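Long-range contact in diacylglycerol O-acyltransferase (Marinobacter hydrocarbonoclasticus, PDB 6CHJ), which probably transfers the acyl group of an acyl-CoA to diacylglycerol, giving triacylglycerol, and belongs to the wax ester synthase/diacylglycerol acyltransferase enzymes: residues V290-V295 against Q372-V377. Sequence-based numbering, arbitrary orientation.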
loop_
_atom_site.group_PDB
_atom_site.type_symbol
_atom_site.label_atom_id
_atom_site.label_comp_id
_atom_site.label_asym_id
_atom_site.label_seq_id
_atom_site.Cartn_x
_atom_site.Cartn_y
_atom_site.Cartn_z
ATOM N N VAL B 290 14.537 -25.223 13.261
ATOM C CA VAL B 290 14.592 -24.646 14.601
ATOM C C VAL B 290 13.711 -23.407 14.637
ATOM O O VAL B 290 13.723 -22.607 13.692
ATOM C CB VAL B 290 16.039 -24.303 15.000
ATOM C CG1 VAL B 290 16.077 -23.518 16.315
ATOM C CG2 VAL B 290 16.868 -25.572 15.072
ATOM N N ALA B 291 12.966 -23.241 15.737
ATOM C CA ALA B 291 12.010 -22.153 15.901
ATOM C C ALA B 291 12.409 -21.223 17.042
ATOM O O ALA B 291 12.760 -21.676 18.133
ATOM C CB ALA B 291 10.611 -22.698 16.187
ATOM N N PHE B 292 12.307 -19.923 16.790
ATOM C CA PHE B 292 12.429 -18.899 17.821
ATOM C C PHE B 292 11.098 -18.782 18.570
ATOM O O PHE B 292 10.094 -18.349 17.985
ATOM C CB PHE B 292 12.825 -17.573 17.156
ATOM C CG PHE B 292 12.964 -16.392 18.109
ATOM C CD1 PHE B 292 14.188 -15.763 18.268
ATOM C CD2 PHE B 292 11.864 -15.880 18.794
ATOM C CE1 PHE B 292 14.316 -14.676 19.112
ATOM C CE2 PHE B 292 11.995 -14.796 19.644
ATOM C CZ PHE B 292 13.215 -14.195 19.801
ATOM N N VAL B 293 11.095 -19.118 19.861
ATOM C CA VAL B 293 9.856 -19.268 20.631
ATOM C C VAL B 293 9.887 -18.487 21.943
ATOM O O VAL B 293 10.492 -18.948 22.919
ATOM C CB VAL B 293 9.570 -20.748 20.924
ATOM C CG1 VAL B 293 8.233 -20.903 21.630
ATOM C CG2 VAL B 293 9.627 -21.577 19.640
ATOM N N PRO B 294 9.236 -17.328 22.030
ATOM C CA PRO B 294 9.080 -16.678 23.341
ATOM C C PRO B 294 8.280 -17.555 24.304
ATOM O O PRO B 294 7.357 -18.269 23.904
ATOM C CB PRO B 294 8.335 -15.374 23.011
ATOM C CG PRO B 294 8.577 -15.139 21.529
ATOM C CD PRO B 294 8.687 -16.513 20.923
ATOM N N VAL B 295 8.670 -17.513 25.582
ATOM C CA VAL B 295 7.949 -18.174 26.682
ATOM C C VAL B 295 7.824 -17.212 27.857
ATOM O O VAL B 295 7.552 -17.621 28.985
ATOM C CB VAL B 295 8.639 -19.469 27.130
ATOM C CG1 VAL B 295 8.482 -20.558 26.080
ATOM C CG2 VAL B 295 10.112 -19.201 27.423
ATOM N N GLN B 372 22.380 -18.496 11.119
ATOM C CA GLN B 372 20.936 -18.276 11.010
ATOM C C GLN B 372 20.217 -18.527 12.338
ATOM O O GLN B 372 19.342 -17.745 12.726
ATOM C CB GLN B 372 20.352 -19.157 9.896
ATOM C CG GLN B 372 18.816 -19.173 9.822
ATOM C CD GLN B 372 18.237 -17.933 9.166
ATOM O OE1 GLN B 372 18.701 -17.503 8.107
ATOM N NE2 GLN B 372 17.226 -17.340 9.804
ATOM N N THR B 373 20.569 -19.618 13.038
ATOM C CA THR B 373 20.167 -19.903 14.420
ATOM C C THR B 373 18.688 -20.274 14.576
ATOM O O THR B 373 18.323 -21.050 15.468
ATOM C CB THR B 373 20.502 -18.707 15.328
ATOM O OG1 THR B 373 21.844 -18.272 15.080
ATOM C CG2 THR B 373 20.351 -19.070 16.797
ATOM N N PHE B 374 17.810 -19.706 13.760
ATOM C CA PHE B 374 16.441 -20.179 13.781
ATOM C C PHE B 374 15.827 -19.933 12.418
ATOM O O PHE B 374 16.184 -18.986 11.716
ATOM C CB PHE B 374 15.601 -19.541 14.907
ATOM C CG PHE B 374 15.568 -18.035 14.888
ATOM C CD1 PHE B 374 14.582 -17.362 14.180
ATOM C CD2 PHE B 374 16.494 -17.293 15.625
ATOM C CE1 PHE B 374 14.534 -15.966 14.174
ATOM C CE2 PHE B 374 16.453 -15.898 15.632
ATOM C CZ PHE B 374 15.468 -15.230 14.902
ATOM N N ASN B 375 14.913 -20.817 12.041
ATOM C CA ASN B 375 14.330 -20.736 10.717
ATOM C C ASN B 375 13.018 -19.978 10.701
ATOM O O ASN B 375 12.618 -19.505 9.634
ATOM C CB ASN B 375 14.133 -22.142 10.150
ATOM C CG ASN B 375 15.424 -22.962 10.162
ATOM O OD1 ASN B 375 15.742 -23.619 11.154
ATOM N ND2 ASN B 375 16.161 -22.925 9.060
ATOM N N VAL B 376 12.373 -19.799 11.855
ATOM C CA VAL B 376 11.057 -19.171 11.900
ATOM C C VAL B 376 10.774 -18.704 13.323
ATOM O O VAL B 376 11.294 -19.264 14.290
ATOM C CB VAL B 376 9.987 -20.169 11.385
ATOM C CG1 VAL B 376 10.044 -21.472 12.188
ATOM C CG2 VAL B 376 8.599 -19.555 11.420
ATOM N N VAL B 377 9.933 -17.681 13.450
ATOM C CA VAL B 377 9.383 -17.246 14.734
ATOM C C VAL B 377 8.022 -17.892 14.914
ATOM O O VAL B 377 7.201 -17.879 13.995
ATOM C CB VAL B 377 9.264 -15.713 14.797
ATOM C CG1 VAL B 377 8.552 -15.282 16.099
ATOM C CG2 VAL B 377 10.657 -15.084 14.678
#
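Phe-292 packs its CB and one ring edge against Phe-374, and following the Phe-374 side chain outward traces the aromatic part of the contact. Phe-374 CB lies 4.2 Å from Val-290 CG1. With chi1 at 56°, CG sits between the backbone N and the carbonyl carbon, which sets the ring beside Phe-292. CG and CD1 then meet Phe-292 CB, which stands over the ring face, 3.6 Å from the centroid and 19° off the normal, a CH-pi contact. Across the same face, at the opposite rim, Phe-374 CE2 approaches Phe-292 CD1 at 3.5 Å, and CZ, the tip, reaches the same atom. Ring planes inclined at 60° with centroids 4.9 Å apart identify an edge-to-face pair, Phe-292 offering the edge. Leu-312 and Leu-356 extend this apolar patch.

Asn-375 serves Val-290 at both polar backbone atoms: its OD1 accepts from Val-290 N at 2.9 Å, and its own N donates to Val-290 O at 2.7 Å. The amide ND2 bonds to Pro-227 O, which helps to fix its rotation. Further along, Phe-292 N donates to Val-376 O at 2.8 Å, and the parallel pairing of Phe-292 with Val-377 joins strand 290-294 to strand 376-380 in the mixed sheet, where strand 310-314 flanks the former on its other edge. The side-chain carbonyl of Asn-375 thus takes up a strand N-H just where 372-375 is still irregular, so directional polar bonds secure the entrance to the parallel pairing while the edge-to-face pair packs the loop residue Phe-374 against Phe-292, on the sheet face Phe-292 shares with Val-377.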